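Local coordinates for protein ectoine dioxygenase (Sphingopyxis alaskensis, PDB 4MHR) that catalyses the iron- and 2-oxoglutarate-dependent hydroxylation of L-ectoine to 5-hydroxyectoine, a compatible solute that protects cells against osmotic stress, at residues Gln10-Pro14 against Arg24-Asp28; Leu170-Leu176 against Ala265-Tyr271. All blocks are in the same frame, centred on the assembly; numbering follows the deposited sequence.

Interaction 1. Residues Gln10-Pro14 against Arg24-Asp28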
ATOM      1  N   GLN A  10       4.435 -25.465   5.081  1.00 68.16           N
ATOM      2  CA  GLN A  10       3.657 -24.758   6.153  1.00 64.40           C
ATOM      3  C   GLN A  10       4.104 -23.287   6.353  1.00 54.34           C
ATOM      4  O   GLN A  10       3.268 -22.455   6.656  1.00 49.81           O
ATOM      5  CB  GLN A  10       3.706 -25.526   7.463  1.00 57.22           C
ATOM      6  N   ASP A  11       5.400 -22.978   6.242  1.00 50.25           N
ATOM      7  CA  ASP A  11       5.857 -21.555   6.229  1.00 43.77           C
ATOM      8  C   ASP A  11       6.803 -21.342   5.099  1.00 38.64           C
ATOM      9  O   ASP A  11       7.981 -21.586   5.210  1.00 37.51           O
ATOM     10  CB  ASP A  11       6.446 -21.042   7.579  1.00 40.04           C
ATOM     11  CG  ASP A  11       6.651 -19.479   7.630  1.00 48.54           C
ATOM     12  OD1 ASP A  11       7.012 -18.970   8.719  1.00 47.20           O
ATOM     13  OD2 ASP A  11       6.428 -18.734   6.621  1.00 37.95           O
ATOM     14  N   LEU A  12       6.272 -20.773   4.008  1.00 34.02           N
ATOM     15  CA  LEU A  12       7.076 -20.454   2.812  1.00 31.96           C
ATOM     16  C   LEU A  12       8.018 -19.305   3.031  1.00 31.75           C
ATOM     17  O   LEU A  12       9.032 -19.134   2.331  1.00 34.52           O
ATOM     18  CB  LEU A  12       6.119 -20.159   1.641  1.00 31.41           C
ATOM     19  CG  LEU A  12       5.636 -21.393   0.875  1.00 35.91           C
ATOM     20  CD1 LEU A  12       4.994 -22.478   1.694  1.00 47.64           C
ATOM     21  CD2 LEU A  12       4.645 -20.931  -0.182  1.00 40.81           C
ATOM     22  N   TYR A  13       7.670 -18.470   4.004  1.00 28.93           N
ATOM     23  CA  TYR A  13       8.429 -17.243   4.225  1.00 28.21           C
ATOM     24  C   TYR A  13       8.804 -16.962   5.731  1.00 31.71           C
ATOM     25  O   TYR A  13       8.367 -15.947   6.311  1.00 30.73           O
ATOM     26  CB  TYR A  13       7.537 -16.097   3.639  1.00 26.28           C
ATOM     27  CG  TYR A  13       7.242 -16.226   2.204  1.00 26.68           C
ATOM     28  CD1 TYR A  13       8.239 -16.100   1.278  1.00 26.76           C
ATOM     29  CD2 TYR A  13       5.940 -16.430   1.733  1.00 27.64           C
ATOM     30  CE1 TYR A  13       7.998 -16.239  -0.063  1.00 30.56           C
ATOM     31  CE2 TYR A  13       5.686 -16.507   0.361  1.00 29.07           C
ATOM     32  CZ  TYR A  13       6.707 -16.388  -0.531  1.00 31.19           C
ATOM     33  OH  TYR A  13       6.496 -16.436  -1.906  1.00 25.29           O
ATOM     34  N   PRO A  14       9.639 -17.833   6.367  1.00 37.28           N
ATOM     35  CA  PRO A  14      10.051 -17.625   7.800  1.00 36.42           C
ATOM     36  C   PRO A  14      10.858 -16.395   8.016  1.00 32.62           C
ATOM     37  O   PRO A  14      11.738 -16.115   7.223  1.00 33.45           O
ATOM     38  CB  PRO A  14      10.899 -18.859   8.112  1.00 39.24           C
ATOM     39  CG  PRO A  14      11.374 -19.339   6.792  1.00 41.80           C
ATOM     40  CD  PRO A  14      10.341 -18.964   5.754  1.00 41.09           C
ATOM     41  N   ARG A  24      15.777 -14.759   0.579  1.00 33.45           N
ATOM     42  CA  ARG A  24      15.135 -15.995   0.097  1.00 36.56           C
ATOM     43  C   ARG A  24      14.314 -15.721  -1.144  1.00 38.19           C
ATOM     44  O   ARG A  24      13.968 -14.576  -1.417  1.00 36.04           O
ATOM     45  CB  ARG A  24      14.225 -16.519   1.178  1.00 39.17           C
ATOM     46  CG  ARG A  24      15.022 -17.037   2.369  1.00 44.65           C
ATOM     47  CD  ARG A  24      14.170 -17.309   3.568  1.00 47.49           C
ATOM     48  NE  ARG A  24      13.329 -18.465   3.308  1.00 59.97           N
ATOM     49  CZ  ARG A  24      13.421 -19.656   3.911  1.00 55.96           C
ATOM     50  NH1 ARG A  24      14.289 -19.869   4.885  1.00 46.83           N
ATOM     51  NH2 ARG A  24      12.573 -20.616   3.566  1.00 53.45           N
ATOM     52  N   PRO A  25      14.048 -16.758  -1.932  1.00 36.00           N
ATOM     53  CA  PRO A  25      13.292 -16.545  -3.144  1.00 32.50           C
ATOM     54  C   PRO A  25      11.770 -16.318  -2.895  1.00 30.96           C
ATOM     55  O   PRO A  25      11.160 -16.820  -1.914  1.00 32.04           O
ATOM     56  CB  PRO A  25      13.517 -17.830  -3.907  1.00 36.18           C
ATOM     57  CG  PRO A  25      13.730 -18.858  -2.859  1.00 37.02           C
ATOM     58  CD  PRO A  25      14.512 -18.157  -1.809  1.00 36.45           C
ATOM     59  N   ARG A  26      11.188 -15.508  -3.770  1.00 29.62           N
ATOM     60  CA  ARG A  26       9.756 -15.393  -3.883  1.00 24.62           C
ATOM     61  C   ARG A  26       9.343 -16.729  -4.474  1.00 26.48           C
ATOM     62  O   ARG A  26       9.899 -17.283  -5.465  1.00 23.87           O
ATOM     63  CB  ARG A  26       9.368 -14.214  -4.793  1.00 29.41           C
ATOM     64  CG  ARG A  26       7.856 -14.120  -5.060  1.00 27.22           C
ATOM     65  CD  ARG A  26       7.509 -12.875  -5.845  1.00 27.89           C
ATOM     66  NE  ARG A  26       6.089 -12.621  -5.839  1.00 23.06           N
ATOM     67  CZ  ARG A  26       5.474 -11.503  -5.432  1.00 24.98           C
ATOM     68  NH1 ARG A  26       6.115 -10.456  -4.904  1.00 23.23           N
ATOM     69  NH2 ARG A  26       4.147 -11.432  -5.570  1.00 23.16           N
ATOM     70  N   LEU A  27       8.304 -17.240  -3.885  1.00 24.33           N
ATOM     71  CA  LEU A  27       7.727 -18.510  -4.362  1.00 28.90           C
ATOM     72  C   LEU A  27       6.286 -18.371  -4.902  1.00 26.12           C
ATOM     73  O   LEU A  27       5.614 -19.343  -5.105  1.00 29.95           O
ATOM     74  CB  LEU A  27       7.738 -19.456  -3.212  1.00 24.55           C
ATOM     75  CG  LEU A  27       9.154 -19.724  -2.661  1.00 24.95           C
ATOM     76  CD1 LEU A  27       9.006 -20.589  -1.397  1.00 28.98           C
ATOM     77  CD2 LEU A  27      10.030 -20.431  -3.692  1.00 26.26           C
ATOM     78  N   ASP A  28       5.833 -17.141  -5.107  1.00 26.11           N
ATOM     79  CA  ASP A  28       4.481 -16.829  -5.619  1.00 23.86           C
ATOM     80  C   ASP A  28       4.604 -16.040  -6.925  1.00 23.27           C
ATOM     81  O   ASP A  28       5.562 -15.323  -7.101  1.00 21.96           O
ATOM     82  CB  ASP A  28       3.768 -15.912  -4.612  1.00 23.90           C
ATOM     83  CG  ASP A  28       3.310 -16.658  -3.379  1.00 26.68           C
ATOM     84  OD1 ASP A  28       2.414 -17.528  -3.539  1.00 23.74           O
ATOM     85  OD2 ASP A  28       3.833 -16.353  -2.276  1.00 25.91           O
TER
HETATM   86  O   HOH W   1      11.154 -18.211   0.444  1.00 40.65           O
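The ring of Tyr13 meets the segment Arg24-Asp28 with its hydroxyl end. Pro25 O, Leu27 N and Asp28 OD2 lie round the edge of the ring, near its plane, and CB of the preceding Leu12 sits over one face, offset toward the rim. The second flat group is the guanidinium of Arg24. Pro14 CG packs over one of its faces, 3.5 Å from Arg24 CZ, and a water lies at its edge. The contact is on the surface, where the N-terminal loop folds back on the end of the short strand 23-25. An Asx turn shapes this loop: Asp11 OD2 accepts from Tyr13 N at 2.9 Å, and His159 also binds that oxygen.

Two hydrogen bonds grip the tyrosine hydroxyl. Tyr13 OH accepts from Leu27 N at 2.8 Å and donates to Asp28 OD2 at 2.7 Å. The carboxylate oxygen is met from above its plane, 44° out of it. Asp28 has two further partners: Arg166, in a salt bridge to OD1, and Met167 N, hydrogen-bonded to OD2. The ring is buried and also meets Tyr196 and, edge-to-face, Phe155.

The Arg24 chain bends at chi3 (70°), which brings one face of the guanidinium under Pro14 CG; the side chains cross at about a right angle. Glu22 forms a salt bridge with its NH1. Apolar contact is modest: Leu27 CD1 comes within 4.1 Å of Leu12 CG. Arg26 points its CB away from the loop. Its NE donates to Asp28 O with the acceptor in the guanidinium plane, and NH1 forms a salt bridge with Asp248. The water at the edge of the Arg24 guanidinium donates to Leu12 O at 3.0 Å and to Pro25 O at 2.7 Å.

Interaction 2. Residues Leu170-Leu176 against Ala265-Tyr271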
ATOM      1  N   LEU A 170      -1.768  -6.440  -2.826  1.00 21.50           N
ATOM      2  CA  LEU A 170      -1.121  -5.237  -3.306  1.00 26.03           C
ATOM      3  C   LEU A 170      -1.664  -3.986  -2.671  1.00 27.48           C
ATOM      4  O   LEU A 170      -2.826  -3.965  -2.131  1.00 26.38           O
ATOM      5  CB  LEU A 170      -1.235  -5.125  -4.786  1.00 30.27           C
ATOM      6  CG  LEU A 170      -2.586  -5.046  -5.403  1.00 31.18           C
ATOM      7  CD1 LEU A 170      -3.118  -3.639  -5.403  1.00 36.71           C
ATOM      8  CD2 LEU A 170      -2.414  -5.407  -6.856  1.00 41.05           C
ATOM      9  N   SER A 171      -0.840  -2.942  -2.707  1.00 22.51           N
ATOM     10  CA  SER A 171      -1.271  -1.641  -2.177  1.00 23.25           C
ATOM     11  C   SER A 171      -1.473  -0.640  -3.273  1.00 26.36           C
ATOM     12  O   SER A 171      -0.747  -0.637  -4.311  1.00 24.58           O
ATOM     13  CB  SER A 171      -0.226  -1.104  -1.221  1.00 26.37           C
ATOM     14  OG  SER A 171      -0.052  -2.086  -0.202  1.00 28.02           O
ATOM     15  N   MET A 172      -2.502   0.158  -3.121  1.00 21.11           N
ATOM     16  CA  MET A 172      -2.641   1.352  -3.955  1.00 26.66           C
ATOM     17  C   MET A 172      -2.617   2.677  -3.165  1.00 28.60           C
ATOM     18  O   MET A 172      -3.368   2.839  -2.184  1.00 29.54           O
ATOM     19  CB  MET A 172      -3.919   1.292  -4.706  1.00 27.99           C
ATOM     20  CG  MET A 172      -4.147   0.006  -5.375  1.00 26.81           C
ATOM     21  SD  MET A 172      -5.311   0.207  -6.718  1.00 32.06           S
ATOM     22  CE  MET A 172      -5.609  -1.498  -7.010  1.00 25.25           C
ATOM     23  N   SER A 173      -1.739   3.612  -3.570  1.00 29.39           N
ATOM     24  CA  SER A 173      -1.635   4.937  -2.961  1.00 26.46           C
ATOM     25  C   SER A 173      -2.265   5.935  -3.919  1.00 28.02           C
ATOM     26  O   SER A 173      -1.769   6.118  -5.027  1.00 29.08           O
ATOM     27  CB  SER A 173      -0.177   5.276  -2.625  1.00 29.23           C
ATOM     28  OG  SER A 173      -0.136   6.579  -2.024  1.00 33.70           O
ATOM     29  N   VAL A 174      -3.425   6.498  -3.572  1.00 25.14           N
ATOM     30  CA  VAL A 174      -4.059   7.546  -4.396  1.00 25.80           C
ATOM     31  C   VAL A 174      -3.604   8.891  -3.843  1.00 26.45           C
ATOM     32  O   VAL A 174      -3.929   9.237  -2.690  1.00 27.65           O
ATOM     33  CB  VAL A 174      -5.577   7.471  -4.241  1.00 26.51           C
ATOM     34  CG1 VAL A 174      -6.295   8.510  -5.057  1.00 30.29           C
ATOM     35  CG2 VAL A 174      -6.060   6.099  -4.491  1.00 27.30           C
ATOM     36  N   LEU A 175      -2.816   9.612  -4.621  1.00 25.47           N
ATOM     37  CA  LEU A 175      -2.232  10.892  -4.157  1.00 29.14           C
ATOM     38  C   LEU A 175      -3.304  11.991  -4.062  1.00 28.65           C
ATOM     39  O   LEU A 175      -4.125  12.144  -4.946  1.00 26.34           O
ATOM     40  CB  LEU A 175      -1.111  11.369  -5.049  1.00 28.39           C
ATOM     41  CG  LEU A 175      -0.011  10.369  -5.335  1.00 33.54           C
ATOM     42  CD1 LEU A 175       1.034  11.098  -6.166  1.00 33.73           C
ATOM     43  CD2 LEU A 175       0.601   9.781  -4.088  1.00 38.16           C
ATOM     44  N   LEU A 176      -3.361  12.647  -2.917  1.00 28.75           N
ATOM     45  CA  LEU A 176      -4.368  13.706  -2.654  1.00 30.69           C
ATOM     46  C   LEU A 176      -3.733  15.069  -2.517  1.00 34.37           C
ATOM     47  O   LEU A 176      -4.412  16.069  -2.540  1.00 35.18           O
ATOM     48  CB  LEU A 176      -5.149  13.404  -1.413  1.00 30.84           C
ATOM     49  CG  LEU A 176      -5.989  12.107  -1.458  1.00 33.71           C
ATOM     50  CD1 LEU A 176      -6.509  11.760  -0.092  1.00 33.80           C
ATOM     51  CD2 LEU A 176      -7.145  12.258  -2.391  1.00 36.85           C
ATOM     52  N   ALA A 265      -0.241  13.847   1.247  1.00 32.51           N
ATOM     53  CA  ALA A 265      -1.463  13.233   1.723  1.00 26.71           C
ATOM     54  C   ALA A 265      -1.891  12.170   0.672  1.00 29.09           C
ATOM     55  O   ALA A 265      -1.877  12.431  -0.526  1.00 29.77           O
ATOM     56  CB  ALA A 265      -2.551  14.303   1.904  1.00 25.69           C
ATOM     57  N   ASN A 266      -2.276  10.997   1.145  1.00 25.02           N
ATOM     58  CA  ASN A 266      -2.735   9.953   0.292  1.00 26.93           C
ATOM     59  C   ASN A 266      -3.707   9.099   1.014  1.00 30.64           C
ATOM     60  O   ASN A 266      -3.738   9.090   2.292  1.00 31.33           O
ATOM     61  CB  ASN A 266      -1.565   9.116  -0.184  1.00 33.39           C
ATOM     62  CG  ASN A 266      -1.045   8.197   0.882  1.00 37.13           C
ATOM     63  OD1 ASN A 266      -0.810   8.608   1.994  1.00 45.46           O
ATOM     64  ND2 ASN A 266      -0.938   6.924   0.563  1.00 43.79           N
ATOM     65  N   ALA A 267      -4.540   8.435   0.207  1.00 25.19           N
ATOM     66  CA  ALA A 267      -5.360   7.332   0.647  1.00 27.88           C
ATOM     67  C   ALA A 267      -4.664   6.025   0.208  1.00 29.95           C
ATOM     68  O   ALA A 267      -4.386   5.825  -0.980  1.00 29.01           O
ATOM     69  CB  ALA A 267      -6.736   7.474   0.013  1.00 27.91           C
ATOM     70  N   PHE A 268      -4.404   5.139   1.155  1.00 26.07           N
ATOM     71  CA  PHE A 268      -3.690   3.907   0.959  1.00 26.17           C
ATOM     72  C   PHE A 268      -4.706   2.768   1.097  1.00 30.49           C
ATOM     73  O   PHE A 268      -5.279   2.597   2.174  1.00 29.71           O
ATOM     74  CB  PHE A 268      -2.610   3.848   2.032  1.00 30.23           C
ATOM     75  CG  PHE A 268      -1.746   2.635   2.025  1.00 44.19           C
ATOM     76  CD1 PHE A 268      -0.743   2.489   1.067  1.00 48.87           C
ATOM     77  CD2 PHE A 268      -1.801   1.704   3.096  1.00 53.27           C
ATOM     78  CE1 PHE A 268       0.106   1.387   1.110  1.00 51.66           C
ATOM     79  CE2 PHE A 268      -0.930   0.615   3.140  1.00 59.79           C
ATOM     80  CZ  PHE A 268       0.019   0.441   2.126  1.00 49.29           C
ATOM     81  N   LEU A 269      -4.892   1.984   0.038  1.00 24.60           N
ATOM     82  CA  LEU A 269      -5.820   0.838   0.035  1.00 27.39           C
ATOM     83  C   LEU A 269      -5.051  -0.453  -0.186  1.00 27.17           C
ATOM     84  O   LEU A 269      -4.322  -0.535  -1.160  1.00 25.69           O
ATOM     85  CB  LEU A 269      -6.842   1.037  -1.062  1.00 26.87           C
ATOM     86  CG  LEU A 269      -7.668   2.325  -1.009  1.00 30.84           C
ATOM     87  CD1 LEU A 269      -8.507   2.532  -2.251  1.00 34.49           C
ATOM     88  CD2 LEU A 269      -8.598   2.263   0.203  1.00 38.96           C
ATOM     89  N   VAL A 270      -5.165  -1.424   0.720  1.00 24.12           N
ATOM     90  CA  VAL A 270      -4.561  -2.711   0.536  1.00 24.63           C
ATOM     91  C   VAL A 270      -5.606  -3.730   0.114  1.00 25.55           C
ATOM     92  O   VAL A 270      -6.528  -4.067   0.877  1.00 26.91           O
ATOM     93  CB  VAL A 270      -3.816  -3.196   1.796  1.00 26.57           C
ATOM     94  CG1 VAL A 270      -3.132  -4.541   1.552  1.00 26.69           C
ATOM     95  CG2 VAL A 270      -2.798  -2.148   2.269  1.00 28.88           C
ATOM     96  N   TYR A 271      -5.414  -4.278  -1.087  1.00 24.82           N
ATOM     97  CA  TYR A 271      -6.294  -5.334  -1.650  1.00 24.09           C
ATOM     98  C   TYR A 271      -5.615  -6.662  -1.425  1.00 23.54           C
ATOM     99  O   TYR A 271      -4.422  -6.834  -1.720  1.00 25.32           O
ATOM    100  CB  TYR A 271      -6.536  -5.067  -3.143  1.00 23.91           C
ATOM    101  CG  TYR A 271      -7.284  -3.830  -3.485  1.00 24.20           C
ATOM    102  CD1 TYR A 271      -8.688  -3.849  -3.651  1.00 26.00           C
ATOM    103  CD2 TYR A 271      -6.642  -2.613  -3.629  1.00 27.35           C
ATOM    104  CE1 TYR A 271      -9.394  -2.676  -4.002  1.00 27.37           C
ATOM    105  CE2 TYR A 271      -7.353  -1.435  -3.942  1.00 26.19           C
ATOM    106  CZ  TYR A 271      -8.729  -1.478  -4.080  1.00 27.08           C
ATOM    107  OH  TYR A 271      -9.411  -0.346  -4.406  1.00 27.98           O
TER
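Two adjacent inner strands of the large cupin sheet meet here, beside the ectoine and iron sites. Backbone bonds join Leu170 to Tyr271, Met172 to Leu269 and Val174 to Ala267, each pair in both directions. Met172 N to Leu269 O, at 2.8 Å, is nearly straight, with 175° at the hydrogen. A seventh bond runs from Leu176 N to Ala265 O. CA-H...O contacts lie between them, such as Phe268 CA to Met172 O at 3.3 Å.

The side chains sort onto two faces of the antiparallel sheet, as in the cupin fold of the PhyH family. One face carries Ser171, Ser173, Phe268 and Val270. With CG anti to the backbone N (chi1 179°), the Phe268 ring reaches toward the neighbouring strand, and Phe268 CE1 comes within 3.4 Å of Ser171 CB. Phe268 touches the ectoine-binding Gln135 and the iron ligand Asp154. Ser171 and Val270 both pack on Trp158, which is important for ectoine stabilization.

On the other face Leu170, Met172 and Tyr271 pack on helix 117-127. Met172 crosses Tyr271 at about a right angle. Met172 CE lies 3.5 Å from Tyr271 CE2. Met172 SD is 4.9 Å from the centroid of the Tyr271 ring, an oblique Met-aromatic contact. An alanine here lacks CG, the sulfur and the methyl, and would probably leave a gap beside the Tyr271 ring and cost the sheet its sulfur contact with that ring. Leu170 CD1 approaches the same ring at Tyr271 CD2, 4.1 Å away. The hydroxyl of Tyr271 is bonded to Ala114 O. Near the end of the pairing, Leu176 CD1 lies 4.3 Å from Ala267 CB.

In the fold
Interaction 1 joins parts of the N-terminal region at the surface, and interaction 2 is buried. The centre of interaction 1 is about 20 Å from the centre of the chain, that of interaction 2 about 6 Å. Their centres are 26 Å apart, and their nearest atoms about 8 Å, without touching. Helix 154-162 lies near both. It carries Asp154, an iron ligand, and Trp158. The side chain of Trp158 is about 3 Å from that of Val270 and about 10 Å from that of Tyr13. Phe268 is about 3 Å from Gln135, side chain to side chain, so Ala265-Tyr271, with Ser171 beside it, probably helps line the ectoine pocket. Interaction 1 lies farther out.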